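Long-range contact in uncharacterized protein (Plasmodium falciparum, PDB 1ZSO), which is of unknown function but probably binds zinc: residues F27-R39 with T46-L58. Residues are numbered along the deposited sequence; the frame is centred on the assembly and turned at random.
Sequences FCDDEYLWIFNIR and TRDNIQFRKTDIL
Trp34 CB sits over one face of the Phe52 ring in a CH-pi contact, 3.9 Å from its centroid. The indole slides off that ring, its plane turned 27° from the phenyl, with little overlap. Phe52 O lies at the indole edge near CD1, while Tyr32 CD2 covers one indole face. Phe36 offers its own edge: CD2 meets Phe52 CE2 at 3.9 Å. Phe52 CG stands between its backbone N and carbonyl carbon (chi1 70°), which brings the ring across to both aromatics. On the same face of the sheet as these rings, Ile50 CD1 reaches Ile38 CG2.

Paired antiparallel bonds join Trp34 with Phe52, Phe36 with Ile50, and Ile38 with Arg47. Between the last two pairs the register slips by one, as Asn49 and Ile50 both face Phe36 in a G1 beta bulge. Asn37 OD1 accepts Asn49 N in its carbonyl plane (3.0 Å), and its amide stacks on the Asp48 carboxylate, planes 29° apart. At the other end a water links Asp29 O to Lys54 NZ, whose salt bridge to Asp30 OD1 is long (3.9 Å).

This hairpin forms two strands of a three-stranded antiparallel sheet, with strand 112-117 on the far side of 34-40. Its aromatic face packs on Phe107 and Phe69 of the six-stranded sheet; Arg47 NH1 and Gln51 NE2 hydrogen-bond to the backbone oxygens of Asp48 and Lys72, respectively, of the second subunit.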
ATOM      1  N   PHE B  27     -10.690 -11.981 -18.420  1.00 36.62           N
ATOM      2  CA  PHE B  27     -10.127 -10.651 -18.265  1.00 35.98           C
ATOM      3  C   PHE B  27     -10.399 -10.138 -16.892  1.00 37.95           C
ATOM      4  O   PHE B  27     -11.118 -10.778 -16.124  1.00 36.45           O
ATOM      5  CB  PHE B  27     -10.655  -9.667 -19.327  1.00 35.69           C
ATOM      6  CG  PHE B  27     -12.152  -9.395 -19.268  1.00 33.75           C
ATOM      7  CD1 PHE B  27     -13.071 -10.379 -19.600  1.00 33.94           C
ATOM      8  CD2 PHE B  27     -12.624  -8.121 -18.956  1.00 33.34           C
ATOM      9  CE1 PHE B  27     -14.423 -10.126 -19.564  1.00 32.83           C
ATOM     10  CE2 PHE B  27     -13.972  -7.852 -18.905  1.00 29.01           C
ATOM     11  CZ  PHE B  27     -14.878  -8.851 -19.215  1.00 32.77           C
ATOM     12  N   CYS B  28      -9.820  -8.980 -16.574  1.00 39.47           N
ATOM     13  CA  CYS B  28     -10.132  -8.302 -15.328  1.00 40.88           C
ATOM     14  C   CYS B  28     -10.315  -6.792 -15.499  1.00 41.17           C
ATOM     15  O   CYS B  28      -9.995  -6.234 -16.544  1.00 42.67           O
ATOM     16  CB  CYS B  28      -9.067  -8.610 -14.309  1.00 41.45           C
ATOM     17  SG  CYS B  28      -7.400  -8.398 -14.905  1.00 47.06           S
ATOM     18  N   ASP B  29     -10.869  -6.141 -14.480  1.00 40.06           N
ATOM     19  CA  ASP B  29     -11.184  -4.722 -14.565  1.00 39.77           C
ATOM     20  C   ASP B  29     -10.271  -3.904 -13.642  1.00 38.47           C
ATOM     21  O   ASP B  29      -9.245  -4.388 -13.194  1.00 37.91           O
ATOM     22  CB  ASP B  29     -12.667  -4.506 -14.227  1.00 40.73           C
ATOM     23  CG  ASP B  29     -12.975  -4.684 -12.727  1.00 44.43           C
ATOM     24  OD1 ASP B  29     -13.890  -3.984 -12.225  1.00 49.42           O
ATOM     25  OD2 ASP B  29     -12.305  -5.502 -12.042  1.00 47.68           O
ATOM     26  N   ASP B  30     -10.661  -2.665 -13.367  1.00 38.44           N
ATOM     27  CA  ASP B  30      -9.885  -1.757 -12.517  1.00 37.86           C
ATOM     28  C   ASP B  30      -9.891  -2.155 -11.059  1.00 37.10           C
ATOM     29  O   ASP B  30      -8.986  -1.783 -10.323  1.00 36.63           O
ATOM     30  CB  ASP B  30     -10.423  -0.341 -12.630  1.00 37.61           C
ATOM     31  CG  ASP B  30     -10.026   0.335 -13.929  1.00 38.90           C
ATOM     32  OD1 ASP B  30      -9.385  -0.325 -14.770  1.00 37.93           O
ATOM     33  OD2 ASP B  30     -10.356   1.535 -14.105  1.00 43.78           O
ATOM     34  N   GLU B  31     -10.926  -2.893 -10.656  1.00 36.61           N
ATOM     35  CA  GLU B  31     -11.049  -3.444  -9.311  1.00 37.53           C
ATOM     36  C   GLU B  31     -10.055  -4.603  -9.076  1.00 34.64           C
ATOM     37  O   GLU B  31      -9.813  -4.987  -7.949  1.00 34.19           O
ATOM     38  CB  GLU B  31     -12.494  -3.944  -9.048  1.00 38.00           C
ATOM     39  CG  GLU B  31     -13.627  -2.928  -9.327  1.00 41.50           C
ATOM     40  CD  GLU B  31     -15.062  -3.549  -9.246  1.00 43.99           C
ATOM     41  OE1 GLU B  31     -15.295  -4.444  -8.386  1.00 52.04           O
ATOM     42  OE2 GLU B  31     -15.968  -3.129 -10.030  1.00 49.95           O
ATOM     43  N   TYR B  32      -9.474  -5.161 -10.131  1.00 32.95           N
ATOM     44  CA  TYR B  32      -8.680  -6.339  -9.966  1.00 31.93           C
ATOM     45  C   TYR B  32      -7.606  -6.129  -8.881  1.00 32.24           C
ATOM     46  O   TYR B  32      -6.874  -5.106  -8.835  1.00 29.11           O
ATOM     47  CB  TYR B  32      -8.047  -6.811 -11.300  1.00 33.71           C
ATOM     48  CG  TYR B  32      -7.311  -8.111 -11.120  1.00 33.34           C
ATOM     49  CD1 TYR B  32      -7.987  -9.304 -11.076  1.00 32.71           C
ATOM     50  CD2 TYR B  32      -5.945  -8.127 -10.862  1.00 35.33           C
ATOM     51  CE1 TYR B  32      -7.307 -10.500 -10.845  1.00 34.19           C
ATOM     52  CE2 TYR B  32      -5.276  -9.288 -10.623  1.00 36.41           C
ATOM     53  CZ  TYR B  32      -5.961 -10.492 -10.633  1.00 36.59           C
ATOM     54  OH  TYR B  32      -5.283 -11.668 -10.369  1.00 37.31           O
ATOM     55  N   LEU B  33      -7.519  -7.125  -8.002  1.00 32.40           N
ATOM     56  CA  LEU B  33      -6.558  -7.092  -6.901  1.00 31.44           C
ATOM     57  C   LEU B  33      -5.252  -7.765  -7.263  1.00 30.78           C
ATOM     58  O   LEU B  33      -5.190  -9.007  -7.276  1.00 31.78           O
ATOM     59  CB  LEU B  33      -7.125  -7.758  -5.652  1.00 30.47           C
ATOM     60  CG  LEU B  33      -6.238  -7.430  -4.468  1.00 30.83           C
ATOM     61  CD1 LEU B  33      -6.234  -5.927  -4.294  1.00 28.08           C
ATOM     62  CD2 LEU B  33      -6.714  -8.107  -3.198  1.00 32.67           C
ATOM     63  N   TRP B  34      -4.208  -6.973  -7.546  1.00 28.29           N
ATOM     64  CA  TRP B  34      -2.868  -7.571  -7.827  1.00 28.03           C
ATOM     65  C   TRP B  34      -2.200  -7.960  -6.518  1.00 27.80           C
ATOM     66  O   TRP B  34      -2.241  -7.190  -5.525  1.00 25.82           O
ATOM     67  CB  TRP B  34      -1.966  -6.615  -8.610  1.00 27.88           C
ATOM     68  CG  TRP B  34      -2.523  -6.286  -9.900  1.00 26.55           C
ATOM     69  CD1 TRP B  34      -3.245  -5.197 -10.219  1.00 26.66           C
ATOM     70  CD2 TRP B  34      -2.474  -7.097 -11.076  1.00 29.08           C
ATOM     71  NE1 TRP B  34      -3.615  -5.238 -11.535  1.00 25.43           N
ATOM     72  CE2 TRP B  34      -3.159  -6.405 -12.083  1.00 29.06           C
ATOM     73  CE3 TRP B  34      -1.872  -8.313 -11.387  1.00 27.46           C
ATOM     74  CZ2 TRP B  34      -3.305  -6.916 -13.365  1.00 28.38           C
ATOM     75  CZ3 TRP B  34      -2.033  -8.825 -12.645  1.00 28.97           C
ATOM     76  CH2 TRP B  34      -2.723  -8.119 -13.625  1.00 30.22           C
ATOM     77  N   ILE B  35      -1.643  -9.175  -6.517  1.00 27.52           N
ATOM     78  CA  ILE B  35      -1.041  -9.821  -5.334  1.00 26.96           C
ATOM     79  C   ILE B  35       0.316 -10.413  -5.740  1.00 27.53           C
ATOM     80  O   ILE B  35       0.474 -11.107  -6.765  1.00 28.22           O
ATOM     81  CB  ILE B  35      -1.977 -10.870  -4.752  1.00 28.15           C
ATOM     82  CG1 ILE B  35      -3.352 -10.239  -4.497  1.00 31.39           C
ATOM     83  CG2 ILE B  35      -1.429 -11.441  -3.433  1.00 27.68           C
ATOM     84  CD1 ILE B  35      -4.428 -11.212  -4.237  1.00 32.53           C
ATOM     85  N   PHE B  36       1.333 -10.086  -4.984  1.00 27.52           N
ATOM     86  CA  PHE B  36       2.680 -10.541  -5.338  1.00 27.14           C
ATOM     87  C   PHE B  36       3.433 -10.821  -4.085  1.00 27.10           C
ATOM     88  O   PHE B  36       3.157 -10.224  -3.028  1.00 23.60           O
ATOM     89  CB  PHE B  36       3.436  -9.460  -6.110  1.00 28.62           C
ATOM     90  CG  PHE B  36       2.941  -9.257  -7.520  1.00 27.68           C
ATOM     91  CD1 PHE B  36       3.305 -10.129  -8.512  1.00 29.71           C
ATOM     92  CD2 PHE B  36       2.126  -8.187  -7.837  1.00 27.47           C
ATOM     93  CE1 PHE B  36       2.836  -9.960  -9.826  1.00 32.84           C
ATOM     94  CE2 PHE B  36       1.658  -8.006  -9.123  1.00 27.97           C
ATOM     95  CZ  PHE B  36       2.022  -8.893 -10.124  1.00 31.01           C
ATOM     96  N   ASN B  37       4.383 -11.738  -4.209  1.00 27.78           N
ATOM     97  CA  ASN B  37       5.522 -11.707  -3.355  1.00 28.73           C
ATOM     98  C   ASN B  37       6.650 -10.940  -4.052  1.00 29.67           C
ATOM     99  O   ASN B  37       6.986 -11.189  -5.214  1.00 29.16           O
ATOM    100  CB  ASN B  37       6.028 -13.093  -3.030  1.00 28.68           C
ATOM    101  CG  ASN B  37       5.056 -13.939  -2.243  1.00 29.69           C
ATOM    102  OD1 ASN B  37       4.150 -13.471  -1.553  1.00 23.50           O
ATOM    103  ND2 ASN B  37       5.297 -15.241  -2.310  1.00 30.54           N
ATOM    104  N   ILE B  38       7.241 -10.012  -3.310  1.00 30.23           N
ATOM    105  CA  ILE B  38       8.337  -9.188  -3.810  1.00 30.07           C
ATOM    106  C   ILE B  38       9.630  -9.297  -3.003  1.00 29.97           C
ATOM    107  O   ILE B  38       9.668  -9.840  -1.888  1.00 27.76           O
ATOM    108  CB  ILE B  38       7.916  -7.724  -3.856  1.00 29.83           C
ATOM    109  CG1 ILE B  38       7.681  -7.219  -2.428  1.00 30.16           C
ATOM    110  CG2 ILE B  38       6.649  -7.595  -4.777  1.00 30.48           C
ATOM    111  CD1 ILE B  38       7.681  -5.688  -2.271  1.00 32.30           C
ATOM    112  N   ARG B  39      10.682  -8.761  -3.602  1.00 31.37           N
ATOM    113  CA  ARG B  39      11.996  -8.662  -2.977  1.00 32.35           C
ATOM    114  C   ARG B  39      12.641  -7.307  -3.290  1.00 30.68           C
ATOM    115  O   ARG B  39      12.417  -6.687  -4.345  1.00 28.55           O
ATOM    116  CB  ARG B  39      12.898  -9.788  -3.465  1.00 34.05           C
ATOM    117  CG  ARG B  39      14.192  -9.977  -2.649  1.00 40.72           C
ATOM    118  CD  ARG B  39      15.177 -10.675  -3.529  1.00 48.74           C
ATOM    119  NE  ARG B  39      16.544 -10.633  -3.032  1.00 52.87           N
ATOM    120  CZ  ARG B  39      17.125 -11.644  -2.392  1.00 55.12           C
ATOM    121  NH1 ARG B  39      16.433 -12.758  -2.138  1.00 52.07           N
ATOM    122  NH2 ARG B  39      18.397 -11.526  -1.980  1.00 53.94           N
ATOM    123  N   THR B  46      12.413  -9.190   1.736  1.00 28.67           N
ATOM    124  CA  THR B  46      11.276  -9.665   0.950  1.00 29.67           C
ATOM    125  C   THR B  46       9.997  -9.213   1.641  1.00 29.14           C
ATOM    126  O   THR B  46       9.998  -8.906   2.820  1.00 29.05           O
ATOM    127  CB  THR B  46      11.271 -11.197   0.845  1.00 29.22           C
ATOM    128  OG1 THR B  46      11.202 -11.772   2.161  1.00 32.91           O
ATOM    129  CG2 THR B  46      12.505 -11.685   0.218  1.00 28.90           C
ATOM    130  N   ARG B  47       8.906  -9.164   0.888  1.00 30.96           N
ATOM    131  CA  ARG B  47       7.594  -8.871   1.440  1.00 31.48           C
ATOM    132  C   ARG B  47       6.575  -9.769   0.716  1.00 30.80           C
ATOM    133  O   ARG B  47       6.524  -9.759  -0.510  1.00 30.48           O
ATOM    134  CB  ARG B  47       7.323  -7.392   1.227  1.00 32.28           C
ATOM    135  CG  ARG B  47       6.084  -6.852   1.851  1.00 36.68           C
ATOM    136  CD  ARG B  47       6.299  -6.490   3.339  1.00 42.61           C
ATOM    137  NE  ARG B  47       5.298  -5.500   3.736  1.00 44.26           N
ATOM    138  CZ  ARG B  47       4.767  -5.405   4.948  1.00 47.02           C
ATOM    139  NH1 ARG B  47       5.112  -6.264   5.917  1.00 40.26           N
ATOM    140  NH2 ARG B  47       3.855  -4.461   5.175  1.00 47.58           N
ATOM    141  N   ASP B  48       5.828 -10.581   1.466  1.00 29.65           N
ATOM    142  CA  ASP B  48       4.827 -11.475   0.880  1.00 32.29           C
ATOM    143  C   ASP B  48       3.468 -10.820   0.794  1.00 32.41           C
ATOM    144  O   ASP B  48       3.094 -10.040   1.667  1.00 30.84           O
ATOM    145  CB  ASP B  48       4.625 -12.736   1.721  1.00 32.31           C
ATOM    146  CG  ASP B  48       5.818 -13.672   1.678  1.00 35.43           C
ATOM    147  OD1 ASP B  48       6.773 -13.375   0.922  1.00 35.25           O
ATOM    148  OD2 ASP B  48       5.797 -14.688   2.436  1.00 42.03           O
ATOM    149  N   ASN B  49       2.730 -11.166  -0.251  1.00 32.68           N
ATOM    150  CA  ASN B  49       1.304 -10.845  -0.319  1.00 32.26           C
ATOM    151  C   ASN B  49       1.064  -9.352  -0.253  1.00 31.69           C
ATOM    152  O   ASN B  49       0.274  -8.877   0.577  1.00 30.93           O
ATOM    153  CB  ASN B  49       0.579 -11.523   0.846  1.00 32.84           C
ATOM    154  CG  ASN B  49      -0.969 -11.427   0.730  1.00 39.35           C
ATOM    155  OD1 ASN B  49      -1.558 -11.696  -0.328  1.00 44.01           O
ATOM    156  ND2 ASN B  49      -1.621 -11.053   1.835  1.00 44.05           N
ATOM    157  N   ILE B  50       1.781  -8.590  -1.075  1.00 30.13           N
ATOM    158  CA  ILE B  50       1.449  -7.213  -1.190  1.00 29.33           C
ATOM    159  C   ILE B  50       0.245  -7.203  -2.070  1.00 29.44           C
ATOM    160  O   ILE B  50       0.060  -8.115  -2.917  1.00 28.68           O
ATOM    161  CB  ILE B  50       2.549  -6.341  -1.805  1.00 30.39           C
ATOM    162  CG1 ILE B  50       2.840  -6.748  -3.254  1.00 29.97           C
ATOM    163  CG2 ILE B  50       3.775  -6.406  -0.960  1.00 29.34           C
ATOM    164  CD1 ILE B  50       3.438  -5.686  -4.023  1.00 32.87           C
ATOM    165  N   GLN B  51      -0.576  -6.183  -1.877  1.00 27.50           N
ATOM    166  CA  GLN B  51      -1.826  -6.069  -2.621  1.00 27.70           C
ATOM    167  C   GLN B  51      -2.008  -4.644  -3.183  1.00 26.93           C
ATOM    168  O   GLN B  51      -1.788  -3.613  -2.512  1.00 25.66           O
ATOM    169  CB  GLN B  51      -3.029  -6.445  -1.737  1.00 26.88           C
ATOM    170  CG  GLN B  51      -2.913  -7.730  -0.935  1.00 28.13           C
ATOM    171  CD  GLN B  51      -4.079  -7.914   0.008  1.00 27.39           C
ATOM    172  OE1 GLN B  51      -4.714  -6.956   0.389  1.00 34.72           O
ATOM    173  NE2 GLN B  51      -4.378  -9.150   0.369  1.00 28.97           N
ATOM    174  N   PHE B  52      -2.450  -4.562  -4.403  1.00 27.56           N
ATOM    175  CA  PHE B  52      -2.728  -3.218  -4.945  1.00 27.67           C
ATOM    176  C   PHE B  52      -3.610  -3.309  -6.148  1.00 26.78           C
ATOM    177  O   PHE B  52      -3.712  -4.364  -6.739  1.00 27.86           O
ATOM    178  CB  PHE B  52      -1.424  -2.445  -5.273  1.00 28.23           C
ATOM    179  CG  PHE B  52      -0.669  -2.987  -6.454  1.00 28.77           C
ATOM    180  CD1 PHE B  52      -0.942  -2.534  -7.732  1.00 30.20           C
ATOM    181  CD2 PHE B  52       0.326  -3.919  -6.275  1.00 27.56           C
ATOM    182  CE1 PHE B  52      -0.286  -3.030  -8.797  1.00 26.98           C
ATOM    183  CE2 PHE B  52       0.988  -4.444  -7.333  1.00 26.93           C
ATOM    184  CZ  PHE B  52       0.707  -3.995  -8.594  1.00 30.29           C
ATOM    185  N   ARG B  53      -4.229  -2.185  -6.504  1.00 29.20           N
ATOM    186  CA  ARG B  53      -5.002  -2.013  -7.758  1.00 29.21           C
ATOM    187  C   ARG B  53      -4.370  -0.981  -8.677  1.00 28.41           C
ATOM    188  O   ARG B  53      -3.749  -0.038  -8.207  1.00 28.52           O
ATOM    189  CB  ARG B  53      -6.416  -1.541  -7.456  1.00 28.79           C
ATOM    190  CG  ARG B  53      -7.285  -2.606  -6.795  1.00 34.34           C
ATOM    191  CD  ARG B  53      -8.069  -2.010  -5.651  1.00 43.24           C
ATOM    192  NE  ARG B  53      -7.145  -1.349  -4.707  1.00 48.36           N
ATOM    193  CZ  ARG B  53      -6.538  -1.962  -3.686  1.00 46.59           C
ATOM    194  NH1 ARG B  53      -6.793  -3.247  -3.438  1.00 46.19           N
ATOM    195  NH2 ARG B  53      -5.688  -1.284  -2.908  1.00 38.66           N
ATOM    196  N   LYS B  54      -4.606  -1.116  -9.985  1.00 27.49           N
ATOM    197  CA  LYS B  54      -3.993  -0.225 -10.985  1.00 28.47           C
ATOM    198  C   LYS B  54      -4.512   1.227 -10.851  1.00 27.98           C
ATOM    199  O   LYS B  54      -4.019   2.128 -11.498  1.00 27.81           O
ATOM    200  CB  LYS B  54      -4.260  -0.766 -12.415  1.00 29.67           C
ATOM    201  CG  LYS B  54      -5.613  -0.307 -12.983  1.00 31.28           C
ATOM    202  CD  LYS B  54      -6.211  -1.304 -13.926  1.00 39.03           C
ATOM    203  CE  LYS B  54      -5.892  -1.021 -15.356  1.00 40.63           C
ATOM    204  NZ  LYS B  54      -6.296  -2.212 -16.222  1.00 45.00           N
ATOM    205  N   THR B  55      -5.542   1.434 -10.031  1.00 27.76           N
ATOM    206  CA  THR B  55      -6.156   2.744  -9.869  1.00 27.52           C
ATOM    207  C   THR B  55      -5.610   3.442  -8.643  1.00 26.23           C
ATOM    208  O   THR B  55      -5.890   4.630  -8.454  1.00 26.76           O
ATOM    209  CB  THR B  55      -7.694   2.630  -9.672  1.00 27.37           C
ATOM    210  OG1 THR B  55      -7.936   1.723  -8.625  1.00 27.48           O
ATOM    211  CG2 THR B  55      -8.412   2.104 -10.949  1.00 28.97           C
ATOM    212  N   ASP B  56      -4.851   2.714  -7.816  1.00 25.31           N
ATOM    213  CA  ASP B  56      -4.297   3.286  -6.573  1.00 26.99           C
ATOM    214  C   ASP B  56      -3.328   4.413  -6.915  1.00 27.35           C
ATOM    215  O   ASP B  56      -2.539   4.300  -7.854  1.00 25.57           O
ATOM    216  CB  ASP B  56      -3.602   2.219  -5.713  1.00 27.22           C
ATOM    217  CG  ASP B  56      -4.559   1.155  -5.195  1.00 30.23           C
ATOM    218  OD1 ASP B  56      -5.773   1.344  -5.363  1.00 28.39           O
ATOM    219  OD2 ASP B  56      -4.095   0.141  -4.601  1.00 34.76           O
ATOM    220  N   ILE B  57      -3.419   5.529  -6.175  1.00 28.42           N
ATOM    221  CA  ILE B  57      -2.603   6.733  -6.462  1.00 27.22           C
ATOM    222  C   ILE B  57      -1.759   7.095  -5.255  1.00 27.12           C
ATOM    223  O   ILE B  57      -2.277   7.632  -4.285  1.00 27.38           O
ATOM    224  CB  ILE B  57      -3.488   7.955  -6.862  1.00 26.36           C
ATOM    225  CG1 ILE B  57      -4.254   7.657  -8.147  1.00 27.29           C
ATOM    226  CG2 ILE B  57      -2.644   9.209  -7.058  1.00 28.61           C
ATOM    227  CD1 ILE B  57      -5.368   8.658  -8.471  1.00 26.30           C
ATOM    228  N   LEU B  58      -0.455   6.814  -5.333  1.00 27.13           N
ATOM    229  CA  LEU B  58       0.503   7.149  -4.277  1.00 26.59           C
ATOM    230  C   LEU B  58       1.524   8.141  -4.803  1.00 26.54           C
ATOM    231  O   LEU B  58       2.232   7.858  -5.779  1.00 25.78           O
ATOM    232  CB  LEU B  58       1.257   5.921  -3.784  1.00 23.92           C
ATOM    233  CG  LEU B  58       0.539   4.589  -3.579  1.00 29.48           C
ATOM    234  CD1 LEU B  58       1.459   3.571  -2.892  1.00 27.79           C
ATOM    235  CD2 LEU B  58      -0.723   4.701  -2.766  1.00 30.67           C
TER
HETATM  236  O   HOH W   1      -6.674  -4.313 -14.534  1.00 52.57           O
HETATM  237  O   HOH W   2       8.762 -12.506  -1.395  1.00 46.85           O